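Local coordinates for protein dinoflagellate luciferase (Lingulodinium polyedrum, PDB 1VPR) that catalyses the oxidation of an open tetrapyrrole luciferin by molecular oxygen, emitting blue light, in the third of three homologous domains of a dinoflagellate luciferase, at residues A[245-253]-A[262-270]; A[69-78]-A[161-169]. All blocks are in the same frame, centred on the assembly; numbering follows the deposited sequence.

Overall arrangement
Both contacts involve the ten-stranded antiparallel sheet of this luciferase domain, on opposite sides of the chain's centre and about 26 Å apart between their own centres. Interaction 1 lies within the sheet, pairing strands 247-253 and 259-266 as a hairpin through regular backbone bonds, with aromatic packing on both faces and a carboxylate closing one end. Interaction 2 lies farther out, yet is also largely buried; there strand 163-169 reaches out with an arginine and an isoleucine to a glycine-rich loop much earlier in the chain. Backbone pairing thus gives way to side-chain donors bonded to loop carbonyls, and the buried surface drops to a third.

Interaction 1 (A[245-253]-A[262-270]); sequences GGNLLGVWV and GFFWEMESG
Phe264 lies across Gly250, its partner on the neighbouring strand, and turns its rim toward the indole of Trp252. Phe264 CA and Gly250 CA, a non-hydrogen-bonded pair, are 3.9 Å apart. Followed outward from CB, CG lies anti to the carbonyl carbon (chi1 -69°), a setting that lays the ring over Gly250. With no side chain there, the ring rests directly on Gly250 CA: CD2 is 3.6 Å from it, with CG and CE2 (4.0 Å) also facing it, and CD2 approaches Leu248 CD1. Farther out, CE1 nears Trp252 CZ2, and at the tip CZ stands 3.9 Å from Trp252 NE1, over a face of the indole. The Phe264 ring stands at 80° to the five-membered ring of Trp252, its edge toward the indole face. On the other face of the sheet, Phe263 lies alongside Val251, CE1 3.6 Å from Val251 CB.

Where the strands part, Glu268 takes up Asn247 twice. Its OE1 accepts the backbone N of Asn247 at 2.7 Å on the syn side but somewhat out of the carboxylate plane, while Asn247 ND2 comes to OE2 from above that plane; Tyr239 OH bonds to the amide oxygen. Between these ends, Leu249 with Trp265 and Val251 with Phe263 form hydrogen-bonded pairs. The arrangement is that of an antiparallel beta hairpin in the barrel of a calycin-superfamily domain, related to lipocalins and fatty acid binding proteins.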
ATOM      1  N   GLY A 245      -3.484  -1.839 -12.542  1.00 16.54           N
ATOM      2  CA  GLY A 245      -2.758  -1.387 -13.710  1.00 17.30           C
ATOM      3  C   GLY A 245      -2.139  -0.031 -13.421  1.00 16.86           C
ATOM      4  O   GLY A 245      -1.314   0.461 -14.187  1.00 15.17           O
ATOM      5  N   GLY A 246      -2.524   0.566 -12.299  1.00 15.64           N
ATOM      6  CA  GLY A 246      -1.993   1.871 -11.937  1.00 16.47           C
ATOM      7  C   GLY A 246      -0.538   1.774 -11.528  1.00 14.66           C
ATOM      8  O   GLY A 246      -0.033   0.668 -11.258  1.00 12.67           O
ATOM      9  N   ASN A 247       0.156   2.911 -11.503  1.00 16.17           N
ATOM     10  CA  ASN A 247       1.569   2.925 -11.107  1.00 15.89           C
ATOM     11  C   ASN A 247       1.784   4.049 -10.103  1.00 16.64           C
ATOM     12  O   ASN A 247       1.393   5.198 -10.356  1.00 13.43           O
ATOM     13  CB  ASN A 247       2.487   3.161 -12.314  1.00 17.39           C
ATOM     14  CG  ASN A 247       2.443   2.023 -13.333  1.00 19.15           C
ATOM     15  OD1 ASN A 247       2.964   0.930 -13.102  1.00 16.47           O
ATOM     16  ND2 ASN A 247       1.807   2.284 -14.468  1.00 16.84           N
ATOM     17  N   LEU A 248       2.384   3.729  -8.957  1.00 15.92           N
ATOM     18  CA  LEU A 248       2.644   4.755  -7.949  1.00 14.44           C
ATOM     19  C   LEU A 248       4.121   4.862  -7.661  1.00 14.47           C
ATOM     20  O   LEU A 248       4.840   3.860  -7.657  1.00 14.44           O
ATOM     21  CB  LEU A 248       1.961   4.424  -6.603  1.00 12.61           C
ATOM     22  CG  LEU A 248       0.501   3.993  -6.532  1.00 16.06           C
ATOM     23  CD1 LEU A 248       0.111   3.672  -5.102  1.00 15.64           C
ATOM     24  CD2 LEU A 248      -0.379   5.110  -7.086  1.00 10.23           C
ATOM     25  N   LEU A 249       4.569   6.092  -7.426  1.00 14.25           N
ATOM     26  CA  LEU A 249       5.942   6.357  -7.010  1.00 15.67           C
ATOM     27  C   LEU A 249       5.721   7.124  -5.706  1.00 15.68           C
ATOM     28  O   LEU A 249       5.160   8.222  -5.708  1.00 14.36           O
ATOM     29  CB  LEU A 249       6.697   7.196  -8.047  1.00 14.70           C
ATOM     30  CG  LEU A 249       7.215   6.378  -9.227  1.00 15.77           C
ATOM     31  CD1 LEU A 249       7.766   7.310 -10.277  1.00 17.71           C
ATOM     32  CD2 LEU A 249       8.287   5.414  -8.774  1.00 13.67           C
ATOM     33  N   GLY A 250       6.130   6.545  -4.582  1.00 15.46           N
ATOM     34  CA  GLY A 250       5.882   7.218  -3.321  1.00 13.84           C
ATOM     35  C   GLY A 250       7.029   7.131  -2.353  1.00 12.97           C
ATOM     36  O   GLY A 250       8.039   6.501  -2.647  1.00 10.90           O
ATOM     37  N   VAL A 251       6.843   7.736  -1.186  1.00 12.77           N
ATOM     38  CA  VAL A 251       7.854   7.802  -0.155  1.00 11.32           C
ATOM     39  C   VAL A 251       7.214   7.776   1.215  1.00 14.31           C
ATOM     40  O   VAL A 251       6.146   8.350   1.390  1.00 13.24           O
ATOM     41  CB  VAL A 251       8.635   9.173  -0.233  1.00 14.00           C
ATOM     42  CG1 VAL A 251       9.492   9.344   1.008  1.00 12.25           C
ATOM     43  CG2 VAL A 251       9.503   9.244  -1.490  1.00 10.44           C
ATOM     44  N   TRP A 252       7.853   7.110   2.180  1.00 11.03           N
ATOM     45  CA  TRP A 252       7.387   7.128   3.559  1.00 12.53           C
ATOM     46  C   TRP A 252       8.525   7.808   4.306  1.00 14.22           C
ATOM     47  O   TRP A 252       9.713   7.543   4.037  1.00 14.66           O
ATOM     48  CB  TRP A 252       7.260   5.730   4.203  1.00 13.37           C
ATOM     49  CG  TRP A 252       6.016   4.995   3.903  1.00 13.07           C
ATOM     50  CD1 TRP A 252       5.910   3.826   3.222  1.00 14.98           C
ATOM     51  CD2 TRP A 252       4.692   5.346   4.311  1.00 13.02           C
ATOM     52  NE1 TRP A 252       4.606   3.418   3.178  1.00 14.89           N
ATOM     53  CE2 TRP A 252       3.834   4.335   3.843  1.00 13.40           C
ATOM     54  CE3 TRP A 252       4.150   6.425   5.024  1.00 14.24           C
ATOM     55  CZ2 TRP A 252       2.453   4.354   4.070  1.00 13.89           C
ATOM     56  CZ3 TRP A 252       2.786   6.452   5.248  1.00 14.81           C
ATOM     57  CH2 TRP A 252       1.948   5.418   4.771  1.00 13.77           C
ATOM     58  N   VAL A 253       8.173   8.689   5.225  1.00 15.09           N
ATOM     59  CA  VAL A 253       9.167   9.342   6.071  1.00 15.49           C
ATOM     60  C   VAL A 253       8.773   8.903   7.488  1.00 13.51           C
ATOM     61  O   VAL A 253       7.587   8.778   7.797  1.00 13.93           O
ATOM     62  CB  VAL A 253       9.096  10.888   5.976  1.00 14.16           C
ATOM     63  CG1 VAL A 253      10.227  11.511   6.860  1.00 16.49           C
ATOM     64  CG2 VAL A 253       9.271  11.323   4.483  1.00 14.21           C
ATOM     65  N   GLY A 262       3.799  10.274   4.570  1.00 10.20           N
ATOM     66  CA  GLY A 262       4.301  10.073   3.218  1.00 12.10           C
ATOM     67  C   GLY A 262       3.346  10.540   2.151  1.00 10.78           C
ATOM     68  O   GLY A 262       2.372  11.252   2.421  1.00 13.10           O
ATOM     69  N   PHE A 263       3.614  10.148   0.927  1.00 12.52           N
ATOM     70  CA  PHE A 263       2.752  10.546  -0.172  1.00 12.96           C
ATOM     71  C   PHE A 263       3.005   9.564  -1.289  1.00 14.35           C
ATOM     72  O   PHE A 263       4.055   8.904  -1.306  1.00 13.24           O
ATOM     73  CB  PHE A 263       3.126  11.948  -0.665  1.00 13.07           C
ATOM     74  CG  PHE A 263       4.504  12.031  -1.212  1.00 14.10           C
ATOM     75  CD1 PHE A 263       5.604  12.176  -0.354  1.00 12.82           C
ATOM     76  CD2 PHE A 263       4.725  11.924  -2.584  1.00 13.94           C
ATOM     77  CE1 PHE A 263       6.892  12.214  -0.863  1.00 12.42           C
ATOM     78  CE2 PHE A 263       6.023  11.956  -3.100  1.00 13.50           C
ATOM     79  CZ  PHE A 263       7.094  12.102  -2.253  1.00 12.67           C
ATOM     80  N   PHE A 264       2.054   9.467  -2.218  1.00 14.23           N
ATOM     81  CA  PHE A 264       2.193   8.580  -3.364  1.00 14.53           C
ATOM     82  C   PHE A 264       1.657   9.293  -4.584  1.00 14.89           C
ATOM     83  O   PHE A 264       0.533   9.763  -4.565  1.00 13.69           O
ATOM     84  CB  PHE A 264       1.401   7.276  -3.188  1.00 13.39           C
ATOM     85  CG  PHE A 264       1.961   6.370  -2.145  1.00 15.74           C
ATOM     86  CD1 PHE A 264       1.641   6.547  -0.814  1.00 16.16           C
ATOM     87  CD2 PHE A 264       2.893   5.398  -2.490  1.00 15.81           C
ATOM     88  CE1 PHE A 264       2.252   5.780   0.172  1.00 16.97           C
ATOM     89  CE2 PHE A 264       3.502   4.626  -1.515  1.00 15.90           C
ATOM     90  CZ  PHE A 264       3.188   4.818  -0.182  1.00 17.25           C
ATOM     91  N   TRP A 265       2.472   9.358  -5.629  1.00 14.10           N
ATOM     92  CA  TRP A 265       2.075   9.971  -6.886  1.00 16.15           C
ATOM     93  C   TRP A 265       1.440   8.892  -7.735  1.00 15.75           C
ATOM     94  O   TRP A 265       2.101   7.916  -8.079  1.00 16.51           O
ATOM     95  CB  TRP A 265       3.283  10.514  -7.642  1.00 15.31           C
ATOM     96  CG  TRP A 265       3.742  11.859  -7.185  1.00 17.15           C
ATOM     97  CD1 TRP A 265       4.817  12.135  -6.398  1.00 14.56           C
ATOM     98  CD2 TRP A 265       3.136  13.124  -7.501  1.00 17.22           C
ATOM     99  NE1 TRP A 265       4.925  13.497  -6.192  1.00 16.95           N
ATOM    100  CE2 TRP A 265       3.907  14.127  -6.864  1.00 17.91           C
ATOM    101  CE3 TRP A 265       2.023  13.507  -8.259  1.00 19.03           C
ATOM    102  CZ2 TRP A 265       3.599  15.490  -6.967  1.00 15.44           C
ATOM    103  CZ3 TRP A 265       1.715  14.877  -8.359  1.00 19.06           C
ATOM    104  CH2 TRP A 265       2.503  15.840  -7.719  1.00 18.41           C
ATOM    105  N   GLU A 266       0.165   9.067  -8.066  1.00 15.06           N
ATOM    106  CA  GLU A 266      -0.562   8.112  -8.910  1.00 15.76           C
ATOM    107  C   GLU A 266      -0.321   8.666 -10.314  1.00 17.55           C
ATOM    108  O   GLU A 266      -0.962   9.641 -10.740  1.00 18.80           O
ATOM    109  CB  GLU A 266      -2.047   8.138  -8.545  1.00 14.82           C
ATOM    110  CG  GLU A 266      -2.937   7.185  -9.333  1.00 16.46           C
ATOM    111  CD  GLU A 266      -4.390   7.300  -8.899  1.00 17.18           C
ATOM    112  OE1 GLU A 266      -4.994   8.363  -9.182  1.00 16.04           O
ATOM    113  OE2 GLU A 266      -4.913   6.343  -8.261  1.00 14.78           O
HETATM  114  N   MSE A 267       0.612   8.034 -11.027  1.00 17.95           N
HETATM  115  CA  MSE A 267       1.038   8.504 -12.325  1.00 16.95           C
HETATM  116  C   MSE A 267      -0.011   8.645 -13.419  1.00 19.40           C
HETATM  117  O   MSE A 267       0.063   9.569 -14.223  1.00 19.58           O
HETATM  118  CB  MSE A 267       2.200   7.646 -12.820  1.00 18.59           C
HETATM  119  CG  MSE A 267       3.418   7.605 -11.877  1.00 12.18           C
HETATM  120 SE   MSE A 267       4.032   9.377 -11.403  1.00 21.89          SE
HETATM  121  CE  MSE A 267       4.145  10.112 -13.201  1.00 16.25           C
ATOM    122  N   GLU A 268      -1.000   7.769 -13.461  1.00 18.96           N
ATOM    123  CA  GLU A 268      -1.998   7.888 -14.520  1.00 20.64           C
ATOM    124  C   GLU A 268      -2.997   9.037 -14.377  1.00 20.41           C
ATOM    125  O   GLU A 268      -3.679   9.379 -15.353  1.00 21.55           O
ATOM    126  CB  GLU A 268      -2.744   6.567 -14.668  1.00 20.04           C
ATOM    127  CG  GLU A 268      -1.856   5.453 -15.155  1.00 18.63           C
ATOM    128  CD  GLU A 268      -0.806   5.033 -14.139  1.00 21.18           C
ATOM    129  OE1 GLU A 268      -1.158   4.804 -12.965  1.00 24.59           O
ATOM    130  OE2 GLU A 268       0.375   4.912 -14.528  1.00 21.87           O
ATOM    131  N   SER A 269      -3.084   9.631 -13.184  1.00 18.37           N
ATOM    132  CA  SER A 269      -4.010  10.739 -12.923  1.00 18.46           C
ATOM    133  C   SER A 269      -3.278  12.040 -12.578  1.00 17.13           C
ATOM    134  O   SER A 269      -3.858  13.133 -12.618  1.00 19.52           O
ATOM    135  CB  SER A 269      -4.932  10.373 -11.768  1.00 17.67           C
ATOM    136  OG  SER A 269      -4.209  10.357 -10.542  1.00 17.89           O
ATOM    137  N   GLY A 270      -1.999  11.920 -12.249  1.00 17.09           N
ATOM    138  CA  GLY A 270      -1.209  13.089 -11.892  1.00 19.29           C
ATOM    139  C   GLY A 270      -1.519  13.585 -10.493  1.00 21.85           C
ATOM    140  O   GLY A 270      -1.095  14.688 -10.105  1.00 23.74           O
TER

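Interaction 2 (A[69-78]-A[161-169]); sequences GKNASGGYGG and LHGRWITVS
A single arginine, Arg164, is bonded to two backbone carbonyls, and weakly to a third, of one glycine-rich loop, with no carboxylate among these partners. The side chain leaves strand 163-169 extended and bends at chi3 (62°), which brings the guanidinium up against residues 69-78. Its NH1 donates to Tyr76 O at 2.9 Å and more weakly to Gly69 O, where the angle at hydrogen is only 121°. NH2 gives a bond of 2.9 Å to Gly77 O, which lies almost in the guanidinium plane, although the donor stands well above the plane of that carbonyl. The backbone at Lys70 and Asn71 lies over the rim of one face of the group. These bonds fix the rotation of the guanidinium, and the carbonyl dipoles probably help to stabilise its charge.

Gly77 O is gripped from both faces, because Asn71 ND2 reaches it opposite Arg164 NH2 in a nearly straight bond of 171°. The same amide shapes the loop through its oxygen: Asn71 OD1 takes Ser73 N in an Asx turn and Gly75 N from the other face of its plane. Ile166, two residues along the strand, crosses Tyr76 at about a right angle, with an apolar contact of 3.7 Å between Ile166 CD1 and Tyr76 CD1; its CG1 lies against Tyr76 O. Lys70 CG packs over a face of the tyrosine ring, and Lys70 O is taken by Arg208 of the adjoining strand 206-212. The whole is loop-to-strand packing, in which a loop shaped by an Asx turn and a type I turn, following helix 57-65, is bound to strand 163-169 of the calycin-type sheet.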
ATOM      1  N   GLY A  69      -2.528 -13.125   5.041  1.00 24.16           N
ATOM      2  CA  GLY A  69      -2.590 -12.463   6.342  1.00 23.56           C
ATOM      3  C   GLY A  69      -2.918 -13.285   7.573  1.00 24.28           C
ATOM      4  O   GLY A  69      -3.054 -12.736   8.681  1.00 21.86           O
ATOM      5  N   LYS A  70      -2.999 -14.601   7.411  1.00 22.61           N
ATOM      6  CA  LYS A  70      -3.356 -15.478   8.519  1.00 23.35           C
ATOM      7  C   LYS A  70      -2.222 -16.027   9.367  1.00 22.30           C
ATOM      8  O   LYS A  70      -1.093 -16.154   8.899  1.00 20.23           O
ATOM      9  CB  LYS A  70      -4.155 -16.675   7.989  1.00 24.90           C
ATOM     10  CG  LYS A  70      -5.344 -16.308   7.137  1.00 28.07           C
ATOM     11  CD  LYS A  70      -6.247 -17.512   6.963  1.00 32.83           C
ATOM     12  CE  LYS A  70      -6.742 -17.649   5.550  1.00 35.98           C
ATOM     13  NZ  LYS A  70      -7.454 -16.437   5.098  1.00 37.04           N
ATOM     14  N   ASN A  71      -2.542 -16.374  10.617  1.00 20.94           N
ATOM     15  CA  ASN A  71      -1.556 -16.974  11.512  1.00 23.00           C
ATOM     16  C   ASN A  71      -1.256 -18.379  10.975  1.00 23.40           C
ATOM     17  O   ASN A  71      -1.797 -18.777   9.943  1.00 26.88           O
ATOM     18  CB  ASN A  71      -2.049 -17.043  12.971  1.00 20.00           C
ATOM     19  CG  ASN A  71      -3.359 -17.785  13.128  1.00 22.30           C
ATOM     20  OD1 ASN A  71      -3.566 -18.849  12.529  1.00 21.82           O
ATOM     21  ND2 ASN A  71      -4.260 -17.232  13.957  1.00 22.14           N
ATOM     22  N   ALA A  72      -0.408 -19.129  11.658  1.00 25.03           N
ATOM     23  CA  ALA A  72      -0.025 -20.451  11.163  1.00 27.14           C
ATOM     24  C   ALA A  72      -1.124 -21.509  11.072  1.00 27.01           C
ATOM     25  O   ALA A  72      -1.002 -22.460  10.304  1.00 27.79           O
ATOM     26  CB  ALA A  72       1.137 -20.989  11.980  1.00 25.62           C
ATOM     27  N   SER A  73      -2.194 -21.362  11.834  1.00 27.17           N
ATOM     28  CA  SER A  73      -3.231 -22.365  11.769  1.00 27.91           C
ATOM     29  C   SER A  73      -4.450 -21.908  10.996  1.00 28.23           C
ATOM     30  O   SER A  73      -5.526 -22.487  11.141  1.00 28.71           O
ATOM     31  CB  SER A  73      -3.614 -22.827  13.185  1.00 29.19           C
ATOM     32  OG  SER A  73      -4.095 -21.765  13.980  1.00 34.22           O
ATOM     33  N   GLY A  74      -4.287 -20.872  10.172  1.00 25.26           N
ATOM     34  CA  GLY A  74      -5.416 -20.395   9.392  1.00 25.49           C
ATOM     35  C   GLY A  74      -6.368 -19.356   9.997  1.00 26.26           C
ATOM     36  O   GLY A  74      -7.388 -19.024   9.381  1.00 25.92           O
ATOM     37  N   GLY A  75      -6.060 -18.847  11.187  1.00 23.72           N
ATOM     38  CA  GLY A  75      -6.920 -17.847  11.790  1.00 25.10           C
ATOM     39  C   GLY A  75      -6.337 -16.474  11.539  1.00 22.87           C
ATOM     40  O   GLY A  75      -5.294 -16.360  10.904  1.00 24.52           O
ATOM     41  N   TYR A  76      -6.987 -15.429  12.032  1.00 20.56           N
ATOM     42  CA  TYR A  76      -6.475 -14.083  11.824  1.00 20.32           C
ATOM     43  C   TYR A  76      -5.961 -13.456  13.100  1.00 19.35           C
ATOM     44  O   TYR A  76      -5.195 -12.471  13.050  1.00 16.86           O
ATOM     45  CB  TYR A  76      -7.556 -13.191  11.206  1.00 22.18           C
ATOM     46  CG  TYR A  76      -7.625 -13.338   9.708  1.00 24.76           C
ATOM     47  CD1 TYR A  76      -6.606 -12.829   8.896  1.00 23.77           C
ATOM     48  CD2 TYR A  76      -8.677 -14.013   9.108  1.00 23.50           C
ATOM     49  CE1 TYR A  76      -6.639 -12.990   7.523  1.00 26.94           C
ATOM     50  CE2 TYR A  76      -8.722 -14.184   7.737  1.00 23.27           C
ATOM     51  CZ  TYR A  76      -7.703 -13.671   6.945  1.00 26.97           C
ATOM     52  OH  TYR A  76      -7.747 -13.820   5.569  1.00 27.73           O
ATOM     53  N   GLY A  77      -6.393 -14.023  14.229  1.00 15.84           N
ATOM     54  CA  GLY A  77      -5.978 -13.545  15.540  1.00 14.13           C
ATOM     55  C   GLY A  77      -4.520 -13.870  15.849  1.00 15.12           C
ATOM     56  O   GLY A  77      -3.868 -14.642  15.141  1.00 15.55           O
ATOM     57  N   GLY A  78      -3.999 -13.261  16.910  1.00 14.39           N
ATOM     58  CA  GLY A  78      -2.622 -13.487  17.311  1.00 12.76           C
ATOM     59  C   GLY A  78      -2.537 -13.323  18.811  1.00 12.26           C
ATOM     60  O   GLY A  78      -3.522 -12.936  19.435  1.00 12.69           O
ATOM     61  N   LEU A 161       6.127  -0.526  14.672  1.00 12.39           N
ATOM     62  CA  LEU A 161       5.347  -1.039  13.551  1.00 11.86           C
ATOM     63  C   LEU A 161       5.593  -2.533  13.308  1.00 12.98           C
ATOM     64  O   LEU A 161       4.787  -3.204  12.646  1.00 13.84           O
ATOM     65  CB  LEU A 161       5.710  -0.276  12.280  1.00 15.28           C
ATOM     66  CG  LEU A 161       5.755   1.254  12.424  1.00 15.61           C
ATOM     67  CD1 LEU A 161       6.142   1.890  11.090  1.00 18.00           C
ATOM     68  CD2 LEU A 161       4.400   1.750  12.890  1.00 19.42           C
ATOM     69  N   HIS A 162       6.701  -3.047  13.838  1.00 11.91           N
ATOM     70  CA  HIS A 162       7.085  -4.446  13.659  1.00 13.15           C
ATOM     71  C   HIS A 162       5.998  -5.402  14.177  1.00 14.56           C
ATOM     72  O   HIS A 162       5.620  -5.353  15.342  1.00 14.35           O
ATOM     73  CB  HIS A 162       8.393  -4.701  14.400  1.00 14.45           C
ATOM     74  CG  HIS A 162       9.110  -5.941  13.977  1.00 13.60           C
ATOM     75  ND1 HIS A 162       9.979  -5.964  12.911  1.00 14.49           N
ATOM     76  CD2 HIS A 162       9.149  -7.182  14.520  1.00 14.64           C
ATOM     77  CE1 HIS A 162      10.530  -7.162  12.815  1.00 10.27           C
ATOM     78  NE2 HIS A 162      10.047  -7.919  13.781  1.00 13.88           N
ATOM     79  N   GLY A 163       5.498  -6.268  13.303  1.00 15.10           N
ATOM     80  CA  GLY A 163       4.478  -7.224  13.708  1.00 13.46           C
ATOM     81  C   GLY A 163       3.447  -7.455  12.623  1.00 13.28           C
ATOM     82  O   GLY A 163       3.641  -7.060  11.461  1.00 13.79           O
ATOM     83  N   ARG A 164       2.358  -8.113  13.001  1.00 12.31           N
ATOM     84  CA  ARG A 164       1.266  -8.393  12.088  1.00 11.55           C
ATOM     85  C   ARG A 164       0.051  -7.589  12.545  1.00 12.25           C
ATOM     86  O   ARG A 164      -0.318  -7.585  13.743  1.00 11.20           O
ATOM     87  CB  ARG A 164       0.960  -9.903  12.043  1.00  9.50           C
ATOM     88  CG  ARG A 164      -0.080 -10.260  10.989  1.00 12.12           C
ATOM     89  CD  ARG A 164      -0.044 -11.756  10.694  1.00 13.54           C
ATOM     90  NE  ARG A 164      -0.371 -12.518  11.897  1.00 14.58           N
ATOM     91  CZ  ARG A 164      -1.615 -12.789  12.295  1.00 16.37           C
ATOM     92  NH1 ARG A 164      -2.661 -12.379  11.586  1.00 13.94           N
ATOM     93  NH2 ARG A 164      -1.811 -13.431  13.432  1.00 17.76           N
ATOM     94  N   TRP A 165      -0.540  -6.878  11.586  1.00 11.58           N
ATOM     95  CA  TRP A 165      -1.680  -5.989  11.827  1.00 13.42           C
ATOM     96  C   TRP A 165      -2.865  -6.469  11.035  1.00 12.08           C
ATOM     97  O   TRP A 165      -2.721  -6.820   9.871  1.00 13.52           O
ATOM     98  CB  TRP A 165      -1.326  -4.571  11.367  1.00 14.15           C
ATOM     99  CG  TRP A 165      -0.101  -4.022  12.046  1.00 12.88           C
ATOM    100  CD1 TRP A 165       1.210  -4.299  11.740  1.00 16.33           C
ATOM    101  CD2 TRP A 165      -0.074  -3.142  13.168  1.00 12.88           C
ATOM    102  NE1 TRP A 165       2.051  -3.632  12.613  1.00 13.52           N
ATOM    103  CE2 TRP A 165       1.285  -2.920  13.498  1.00 13.22           C
ATOM    104  CE3 TRP A 165      -1.067  -2.513  13.931  1.00 11.57           C
ATOM    105  CZ2 TRP A 165       1.676  -2.097  14.568  1.00 13.57           C
ATOM    106  CZ3 TRP A 165      -0.672  -1.684  15.003  1.00 12.63           C
ATOM    107  CH2 TRP A 165       0.685  -1.490  15.305  1.00 14.52           C
ATOM    108  N   ILE A 166      -4.033  -6.492  11.655  1.00 14.35           N
ATOM    109  CA  ILE A 166      -5.232  -6.950  10.969  1.00 14.42           C
ATOM    110  C   ILE A 166      -6.225  -5.801  10.792  1.00 14.33           C
ATOM    111  O   ILE A 166      -6.600  -5.116  11.747  1.00 13.33           O
ATOM    112  CB  ILE A 166      -5.910  -8.106  11.758  1.00 13.02           C
ATOM    113  CG1 ILE A 166      -5.045  -9.363  11.691  1.00 13.93           C
ATOM    114  CG2 ILE A 166      -7.317  -8.374  11.218  1.00 14.28           C
ATOM    115  CD1 ILE A 166      -4.783  -9.863  10.260  1.00 17.58           C
ATOM    116  N   THR A 167      -6.656  -5.604   9.554  1.00 14.94           N
ATOM    117  CA  THR A 167      -7.603  -4.552   9.217  1.00 14.74           C
ATOM    118  C   THR A 167      -8.952  -4.735   9.900  1.00 14.98           C
ATOM    119  O   THR A 167      -9.584  -5.811   9.791  1.00 14.10           O
ATOM    120  CB  THR A 167      -7.842  -4.523   7.710  1.00 15.78           C
ATOM    121  OG1 THR A 167      -6.580  -4.419   7.038  1.00 16.71           O
ATOM    122  CG2 THR A 167      -8.748  -3.349   7.339  1.00 13.02           C
ATOM    123  N   VAL A 168      -9.414  -3.680  10.573  1.00 11.44           N
ATOM    124  CA  VAL A 168     -10.698  -3.754  11.249  1.00 13.39           C
ATOM    125  C   VAL A 168     -11.670  -2.702  10.724  1.00 14.42           C
ATOM    126  O   VAL A 168     -12.844  -2.677  11.087  1.00 16.11           O
ATOM    127  CB  VAL A 168     -10.546  -3.676  12.814  1.00 13.88           C
ATOM    128  CG1 VAL A 168      -9.876  -4.953  13.323  1.00 13.25           C
ATOM    129  CG2 VAL A 168      -9.721  -2.434  13.235  1.00 17.53           C
ATOM    130  N   SER A 169     -11.196  -1.843   9.839  1.00 16.40           N
ATOM    131  CA  SER A 169     -12.085  -0.849   9.253  1.00 18.04           C
ATOM    132  C   SER A 169     -11.476  -0.283   7.997  1.00 18.47           C
ATOM    133  O   SER A 169     -10.274  -0.009   7.945  1.00 18.63           O
ATOM    134  CB  SER A 169     -12.377   0.296  10.221  1.00 17.66           C
ATOM    135  OG  SER A 169     -13.193   1.257   9.565  1.00 22.11           O
TER